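Local coordinates for scarecrow-like protein 3 (Arabidopsis thaliana, PDB 6KPB) that probably acts as a transcription factor in plant development and binds zinc finger proteins of the IDD group, at residues Glu141-Leu146 with Ala372-Cys377; Glu379-Arg384 with Asp454-Lys459. One frame throughout, in Å; residues are numbered along the deposited sequence.

Both contacts use helix 360-381, and their centres are about 6 Å apart. Contact 1 takes residues 372-377 of the helix; its three touching residues are all buried and the packing is apolar. Contact 2 lies in the C-terminal part, nearer the surface, and joins the charged end of a lysine to an exposed aspartate and a main-chain carbonyl, with one buried tyrosine beside the lysine chain. That tyrosine, Tyr-456, ties the two together, because it also packs on Phe-143, Pro-144 and Cys-377 of contact 1. Helix 360-381 is thus packed through Leu-374 and Cys-377 against Phe-143, and bonded through Lys-381 to the loop leading into strand 456-461.

Contact 1 (Glu141-Leu146 with Ala372-Cys377); sequences EMFPIL and AALFDC
The Phe-143 ring reaches the helix of residues 372-377 by its CE2 corner, where Leu-374 and Cys-377, about one turn apart, receive it. CE2 lies 4.2 Å from CB of Cys-377, which approaches the ring obliquely, and 4.4 Å from the CD2 methyl of Leu-374. The backbone O of Leu-374 sits at the ring edge, near its plane, 4.2 Å from CE2 of Phe-143. Phe-143 is the first residue to leave helical geometry after helix 129-142, and Pro-144 occupies the N-cap position of helix 145-160, so the ring projects from the short link between two helices. With CG beside the backbone N and anti to the carbonyl carbon (chi1 -66°), it extends across to helix 360-381. The CB of Leu-374 points neither at the link nor away from it, but the branched end comes nearer. Val-392 of helix 387-406, Phe-139 and Tyr-456 also pack on Phe-143, while Trp-469 touches Cys-377. The contact therefore joins the predicted VHIID region to the PFYRE region inside the GRAS domain. With only loose van der Waals approaches and one carbonyl oxygen at the ring edge, cohesion here probably rests on burial of apolar surface and on shape, with little directional bonding.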
ATOM      1  N   GLU A 141     -12.047  17.555  11.876  1.00 85.82           N
ATOM      2  CA  GLU A 141     -12.618  17.388  13.208  1.00 71.46           C
ATOM      3  C   GLU A 141     -11.593  17.455  14.330  1.00 69.47           C
ATOM      4  O   GLU A 141     -11.932  17.899  15.431  1.00 74.83           O
ATOM      5  CB  GLU A 141     -13.373  16.058  13.299  1.00 76.06           C
ATOM      6  CG  GLU A 141     -14.485  15.910  12.274  1.00 94.92           C
ATOM      7  CD  GLU A 141     -15.682  15.151  12.811  1.00128.74           C
ATOM      8  OE1 GLU A 141     -16.740  15.782  13.018  1.00140.85           O
ATOM      9  OE2 GLU A 141     -15.567  13.927  13.032  1.00136.48           O
ATOM     10  N   MET A 142     -10.354  17.026  14.092  1.00 66.90           N
ATOM     11  CA  MET A 142      -9.334  17.071  15.132  1.00 76.17           C
ATOM     12  C   MET A 142      -8.617  18.412  15.206  1.00 73.91           C
ATOM     13  O   MET A 142      -7.989  18.708  16.229  1.00 72.60           O
ATOM     14  CB  MET A 142      -8.311  15.949  14.917  1.00 68.96           C
ATOM     15  CG  MET A 142      -8.932  14.560  14.858  1.00 73.24           C
ATOM     16  SD  MET A 142      -7.736  13.259  14.516  1.00 83.62           S
ATOM     17  CE  MET A 142      -6.918  13.143  16.105  1.00 87.29           C
ATOM     18  N   PHE A 143      -8.701  19.229  14.157  1.00 82.48           N
ATOM     19  CA  PHE A 143      -8.107  20.554  14.133  1.00 72.65           C
ATOM     20  C   PHE A 143      -9.173  21.602  13.838  1.00 74.50           C
ATOM     21  O   PHE A 143     -10.149  21.319  13.137  1.00 82.94           O
ATOM     22  CB  PHE A 143      -6.996  20.650  13.079  1.00 73.25           C
ATOM     23  CG  PHE A 143      -5.800  19.794  13.381  1.00 84.38           C
ATOM     24  CD1 PHE A 143      -5.757  18.471  12.976  1.00 85.27           C
ATOM     25  CD2 PHE A 143      -4.716  20.314  14.069  1.00 81.01           C
ATOM     26  CE1 PHE A 143      -4.658  17.683  13.253  1.00 80.88           C
ATOM     27  CE2 PHE A 143      -3.614  19.531  14.351  1.00 85.40           C
ATOM     28  CZ  PHE A 143      -3.584  18.213  13.941  1.00 87.41           C
ATOM     29  N   PRO A 144      -9.022  22.814  14.368  1.00 82.07           N
ATOM     30  CA  PRO A 144      -9.969  23.897  14.072  1.00 68.97           C
ATOM     31  C   PRO A 144      -9.624  24.724  12.843  1.00 68.33           C
ATOM     32  O   PRO A 144     -10.262  25.759  12.628  1.00 79.30           O
ATOM     33  CB  PRO A 144      -9.869  24.761  15.335  1.00 74.52           C
ATOM     34  CG  PRO A 144      -8.429  24.641  15.717  1.00 87.13           C
ATOM     35  CD  PRO A 144      -8.002  23.233  15.348  1.00 88.30           C
ATOM     36  N   ILE A 145      -8.642  24.296  12.046  1.00 73.62           N
ATOM     37  CA  ILE A 145      -8.164  25.114  10.933  1.00 64.96           C
ATOM     38  C   ILE A 145      -9.281  25.357   9.929  1.00 72.22           C
ATOM     39  O   ILE A 145      -9.580  26.501   9.567  1.00 73.41           O
ATOM     40  CB  ILE A 145      -6.950  24.448  10.263  1.00 72.67           C
ATOM     41  CG1 ILE A 145      -5.851  24.157  11.290  1.00 83.54           C
ATOM     42  CG2 ILE A 145      -6.441  25.312   9.124  1.00 73.29           C
ATOM     43  CD1 ILE A 145      -5.366  25.373  12.037  1.00 86.46           C
ATOM     44  N   LEU A 146      -9.916  24.281   9.462  1.00 67.90           N
ATOM     45  CA  LEU A 146     -10.903  24.406   8.396  1.00 63.10           C
ATOM     46  C   LEU A 146     -12.179  25.081   8.887  1.00 73.79           C
ATOM     47  O   LEU A 146     -12.799  25.854   8.147  1.00 76.21           O
ATOM     48  CB  LEU A 146     -11.209  23.031   7.806  1.00 60.03           C
ATOM     49  CG  LEU A 146     -10.110  22.453   6.913  1.00 69.86           C
ATOM     50  CD1 LEU A 146     -10.483  21.063   6.429  1.00 73.43           C
ATOM     51  CD2 LEU A 146      -9.857  23.378   5.734  1.00 72.43           C
ATOM     52  N   ALA A 372       6.705  20.473  14.193  1.00 80.11           N
ATOM     53  CA  ALA A 372       6.819  20.229  15.627  1.00 83.47           C
ATOM     54  C   ALA A 372       5.632  20.828  16.366  1.00 86.61           C
ATOM     55  O   ALA A 372       5.125  20.239  17.328  1.00 89.15           O
ATOM     56  CB  ALA A 372       8.130  20.800  16.168  1.00 70.16           C
ATOM     57  N   ALA A 373       5.172  21.998  15.922  1.00 76.63           N
ATOM     58  CA  ALA A 373       3.984  22.604  16.511  1.00 82.79           C
ATOM     59  C   ALA A 373       2.736  21.793  16.182  1.00 86.71           C
ATOM     60  O   ALA A 373       1.919  21.506  17.064  1.00 83.21           O
ATOM     61  CB  ALA A 373       3.837  24.047  16.026  1.00 76.53           C
ATOM     62  N   LEU A 374       2.574  21.410  14.910  1.00 79.46           N
ATOM     63  CA  LEU A 374       1.403  20.632  14.514  1.00 77.89           C
ATOM     64  C   LEU A 374       1.368  19.282  15.218  1.00 86.63           C
ATOM     65  O   LEU A 374       0.316  18.854  15.705  1.00 85.65           O
ATOM     66  CB  LEU A 374       1.383  20.452  12.997  1.00 84.48           C
ATOM     67  CG  LEU A 374       0.958  21.683  12.194  1.00 91.97           C
ATOM     68  CD1 LEU A 374       1.311  21.517  10.727  1.00 80.71           C
ATOM     69  CD2 LEU A 374      -0.535  21.931  12.365  1.00 81.93           C
ATOM     70  N   PHE A 375       2.512  18.595  15.287  1.00 86.76           N
ATOM     71  CA  PHE A 375       2.586  17.356  16.052  1.00 77.71           C
ATOM     72  C   PHE A 375       2.422  17.591  17.546  1.00 88.77           C
ATOM     73  O   PHE A 375       2.107  16.648  18.279  1.00 97.46           O
ATOM     74  CB  PHE A 375       3.913  16.644  15.783  1.00 79.05           C
ATOM     75  CG  PHE A 375       3.918  15.813  14.530  1.00 77.40           C
ATOM     76  CD1 PHE A 375       3.759  16.403  13.285  1.00 75.42           C
ATOM     77  CD2 PHE A 375       4.097  14.440  14.595  1.00 77.34           C
ATOM     78  CE1 PHE A 375       3.771  15.640  12.133  1.00 69.64           C
ATOM     79  CE2 PHE A 375       4.108  13.672  13.447  1.00 75.34           C
ATOM     80  CZ  PHE A 375       3.946  14.273  12.214  1.00 76.00           C
ATOM     81  N   ASP A 376       2.632  18.823  18.016  1.00100.06           N
ATOM     82  CA  ASP A 376       2.499  19.101  19.442  1.00 95.31           C
ATOM     83  C   ASP A 376       1.033  19.160  19.856  1.00 98.50           C
ATOM     84  O   ASP A 376       0.675  18.698  20.946  1.00 97.62           O
ATOM     85  CB  ASP A 376       3.215  20.407  19.790  1.00105.23           C
ATOM     86  CG  ASP A 376       3.638  20.475  21.246  1.00127.12           C
ATOM     87  OD1 ASP A 376       2.858  20.050  22.123  1.00134.21           O
ATOM     88  OD2 ASP A 376       4.758  20.960  21.513  1.00137.72           O
ATOM     89  N   CYS A 377       0.171  19.725  19.002  1.00 83.33           N
ATOM     90  CA  CYS A 377      -1.260  19.755  19.296  1.00 93.57           C
ATOM     91  C   CYS A 377      -1.789  18.354  19.570  1.00 86.77           C
ATOM     92  O   CYS A 377      -2.434  18.107  20.595  1.00 99.56           O
ATOM     93  CB  CYS A 377      -2.034  20.383  18.133  1.00 84.73           C
ATOM     94  SG  CYS A 377      -1.251  21.793  17.333  1.00126.08           S
TER

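Contact 2 (Glu379-Arg384 with Asp454-Lys459); sequences ETKVPR and DGYRIK
The Tyr-456 ring meets the aliphatic end of Lys-381, whose CE approaches it obliquely at 4.2 Å from CE2, and Trp-469 packs edge-to-face with the same ring. The other flat group, the Arg-384 guanidinium, has Glu-379 CD at its edge and in its plane. NE of Arg-384 donates to both carboxylate oxygens, at 2.8 Å from OE1 and 2.9 Å from OE2 of Glu-379, in a side-on salt bridge that NH2 joins by reaching OE1 from above the carboxylate plane. This bridge folds residues 379-384 back on themselves, and Arg-389 adds a second partner to Glu-379.

Across the contact, NZ of Lys-381 donates to Asp-454 O at 3.0 Å, in the carbonyl plane and on a lone pair, with a C=O...N angle of 145°. The same NZ forms a longer salt bridge, 3.5 Å, to OD1 of Asp-454 and also bonds Gly-452 O. A bend at chi4 (-66°) turns the ammonium out of the extended chain toward these oxygens. Without the long chain, as with an alanine here, the carboxylate of Asp-454 would lose its cationic mate and the loop would probably be less firmly tied to the helix. The following Gly-455 has backbone angles at which a CB would press on Asp-454 O. One lysine thus links the C-terminal part of helix 360-381 to the turn entering strand 456-461, the ammonium meeting oxygens and the CE methylene meeting the ring.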
ATOM      1  N   GLU A 379      -0.234  15.717  20.447  1.00 88.94           N
ATOM      2  CA  GLU A 379       0.351  15.111  21.639  1.00 85.42           C
ATOM      3  C   GLU A 379      -0.356  15.578  22.905  1.00 84.85           C
ATOM      4  O   GLU A 379      -0.572  14.786  23.829  1.00 78.24           O
ATOM      5  CB  GLU A 379       1.845  15.426  21.707  1.00 88.23           C
ATOM      6  CG  GLU A 379       2.546  14.900  22.952  1.00 88.00           C
ATOM      7  CD  GLU A 379       2.530  13.384  23.047  1.00 95.80           C
ATOM      8  OE1 GLU A 379       2.612  12.857  24.177  1.00 97.84           O
ATOM      9  OE2 GLU A 379       2.438  12.717  21.994  1.00100.13           O
ATOM     10  N   THR A 380      -0.733  16.856  22.965  1.00 83.19           N
ATOM     11  CA  THR A 380      -1.391  17.384  24.152  1.00 91.07           C
ATOM     12  C   THR A 380      -2.877  17.058  24.212  1.00 92.85           C
ATOM     13  O   THR A 380      -3.516  17.362  25.225  1.00106.47           O
ATOM     14  CB  THR A 380      -1.217  18.905  24.229  1.00 87.41           C
ATOM     15  OG1 THR A 380      -2.004  19.532  23.209  1.00 97.36           O
ATOM     16  CG2 THR A 380       0.242  19.288  24.044  1.00 87.25           C
ATOM     17  N   LYS A 381      -3.441  16.448  23.170  1.00 95.26           N
ATOM     18  CA  LYS A 381      -4.890  16.304  23.094  1.00 87.61           C
ATOM     19  C   LYS A 381      -5.336  14.867  22.851  1.00 87.86           C
ATOM     20  O   LYS A 381      -6.387  14.451  23.350  1.00 95.22           O
ATOM     21  CB  LYS A 381      -5.443  17.207  21.989  1.00 76.75           C
ATOM     22  CG  LYS A 381      -5.170  18.688  22.203  1.00 79.67           C
ATOM     23  CD  LYS A 381      -5.581  19.503  20.984  1.00 77.70           C
ATOM     24  CE  LYS A 381      -5.268  20.980  21.173  1.00 82.55           C
ATOM     25  NZ  LYS A 381      -6.085  21.591  22.258  1.00 85.00           N
ATOM     26  N   VAL A 382      -4.558  14.103  22.089  1.00 87.18           N
ATOM     27  CA  VAL A 382      -4.990  12.791  21.613  1.00 81.08           C
ATOM     28  C   VAL A 382      -4.014  11.721  22.095  1.00 84.44           C
ATOM     29  O   VAL A 382      -2.794  11.939  22.055  1.00 94.18           O
ATOM     30  CB  VAL A 382      -5.119  12.785  20.080  1.00 71.20           C
ATOM     31  CG1 VAL A 382      -5.857  11.553  19.603  1.00 74.63           C
ATOM     32  CG2 VAL A 382      -5.831  14.043  19.604  1.00 74.42           C
ATOM     33  N   PRO A 383      -4.494  10.565  22.560  1.00 84.23           N
ATOM     34  CA  PRO A 383      -3.578   9.536  23.069  1.00 79.31           C
ATOM     35  C   PRO A 383      -2.624   9.023  22.001  1.00 84.26           C
ATOM     36  O   PRO A 383      -2.924   9.033  20.805  1.00 91.39           O
ATOM     37  CB  PRO A 383      -4.524   8.426  23.544  1.00 78.38           C
ATOM     38  CG  PRO A 383      -5.805   9.122  23.829  1.00 78.83           C
ATOM     39  CD  PRO A 383      -5.903  10.225  22.821  1.00 87.40           C
ATOM     40  N   ARG A 384      -1.459   8.552  22.460  1.00 88.09           N
ATOM     41  CA  ARG A 384      -0.431   8.056  21.550  1.00 90.02           C
ATOM     42  C   ARG A 384      -0.908   6.850  20.750  1.00 93.71           C
ATOM     43  O   ARG A 384      -0.412   6.607  19.644  1.00 97.39           O
ATOM     44  CB  ARG A 384       0.831   7.692  22.335  1.00 94.55           C
ATOM     45  CG  ARG A 384       1.442   8.837  23.126  1.00 88.33           C
ATOM     46  CD  ARG A 384       2.778   9.260  22.538  1.00 91.25           C
ATOM     47  NE  ARG A 384       3.413  10.317  23.318  1.00 99.04           N
ATOM     48  CZ  ARG A 384       4.367  10.115  24.222  1.00 99.27           C
ATOM     49  NH1 ARG A 384       4.808   8.886  24.463  1.00 92.78           N
ATOM     50  NH2 ARG A 384       4.885  11.141  24.881  1.00 96.67           N
ATOM     51  N   ASP A 454      -8.163  24.766  22.853  1.00 92.26           N
ATOM     52  CA  ASP A 454      -7.307  25.663  23.616  1.00 95.31           C
ATOM     53  C   ASP A 454      -5.855  25.501  23.179  1.00 89.49           C
ATOM     54  O   ASP A 454      -5.422  24.420  22.770  1.00 89.21           O
ATOM     55  CB  ASP A 454      -7.449  25.395  25.114  1.00100.62           C
ATOM     56  CG  ASP A 454      -7.053  23.985  25.493  1.00119.20           C
ATOM     57  OD1 ASP A 454      -7.709  23.037  25.010  1.00122.05           O
ATOM     58  OD2 ASP A 454      -6.079  23.821  26.260  1.00126.70           O
ATOM     59  N   GLY A 455      -5.101  26.596  23.269  1.00 85.03           N
ATOM     60  CA  GLY A 455      -3.761  26.679  22.746  1.00 76.36           C
ATOM     61  C   GLY A 455      -3.681  27.371  21.401  1.00 82.73           C
ATOM     62  O   GLY A 455      -2.631  27.927  21.059  1.00 87.33           O
ATOM     63  N   TYR A 456      -4.768  27.351  20.636  1.00 79.81           N
ATOM     64  CA  TYR A 456      -4.818  28.067  19.373  1.00 83.44           C
ATOM     65  C   TYR A 456      -5.089  29.547  19.604  1.00 78.60           C
ATOM     66  O   TYR A 456      -5.714  29.942  20.592  1.00 82.83           O
ATOM     67  CB  TYR A 456      -5.896  27.485  18.459  1.00 70.91           C
ATOM     68  CG  TYR A 456      -5.550  26.133  17.887  1.00 77.86           C
ATOM     69  CD1 TYR A 456      -4.796  26.023  16.726  1.00 78.00           C
ATOM     70  CD2 TYR A 456      -5.981  24.967  18.503  1.00 75.84           C
ATOM     71  CE1 TYR A 456      -4.479  24.790  16.197  1.00 83.54           C
ATOM     72  CE2 TYR A 456      -5.668  23.729  17.982  1.00 76.42           C
ATOM     73  CZ  TYR A 456      -4.916  23.647  16.831  1.00 81.56           C
ATOM     74  OH  TYR A 456      -4.605  22.415  16.309  1.00 88.72           O
ATOM     75  N   ARG A 457      -4.610  30.365  18.673  1.00 81.43           N
ATOM     76  CA  ARG A 457      -4.816  31.803  18.708  1.00 77.56           C
ATOM     77  C   ARG A 457      -5.025  32.300  17.287  1.00 81.57           C
ATOM     78  O   ARG A 457      -4.523  31.709  16.328  1.00 84.94           O
ATOM     79  CB  ARG A 457      -3.629  32.529  19.353  1.00 74.04           C
ATOM     80  CG  ARG A 457      -3.515  32.340  20.855  1.00 95.97           C
ATOM     81  CD  ARG A 457      -2.073  32.466  21.316  1.00113.20           C
ATOM     82  NE  ARG A 457      -1.328  33.437  20.521  1.00125.63           N
ATOM     83  CZ  ARG A 457      -1.337  34.748  20.738  1.00138.78           C
ATOM     84  NH1 ARG A 457      -2.060  35.253  21.729  1.00141.91           N
ATOM     85  NH2 ARG A 457      -0.627  35.554  19.962  1.00141.38           N
ATOM     86  N   ILE A 458      -5.777  33.388  17.160  1.00 87.27           N
ATOM     87  CA  ILE A 458      -6.002  34.047  15.879  1.00 90.26           C
ATOM     88  C   ILE A 458      -5.454  35.461  15.980  1.00 90.28           C
ATOM     89  O   ILE A 458      -5.892  36.243  16.833  1.00 92.98           O
ATOM     90  CB  ILE A 458      -7.486  34.059  15.486  1.00 88.47           C
ATOM     91  CG1 ILE A 458      -7.957  32.643  15.169  1.00 96.29           C
ATOM     92  CG2 ILE A 458      -7.704  34.956  14.282  1.00 90.53           C
ATOM     93  CD1 ILE A 458      -9.429  32.547  14.879  1.00 99.85           C
ATOM     94  N   LYS A 459      -4.497  35.783  15.118  1.00 85.88           N
ATOM     95  CA  LYS A 459      -3.876  37.098  15.082  1.00 84.58           C
ATOM     96  C   LYS A 459      -4.298  37.833  13.819  1.00 87.47           C
ATOM     97  O   LYS A 459      -4.358  37.243  12.736  1.00 95.65           O
ATOM     98  CB  LYS A 459      -2.350  36.986  15.139  1.00 75.46           C
TER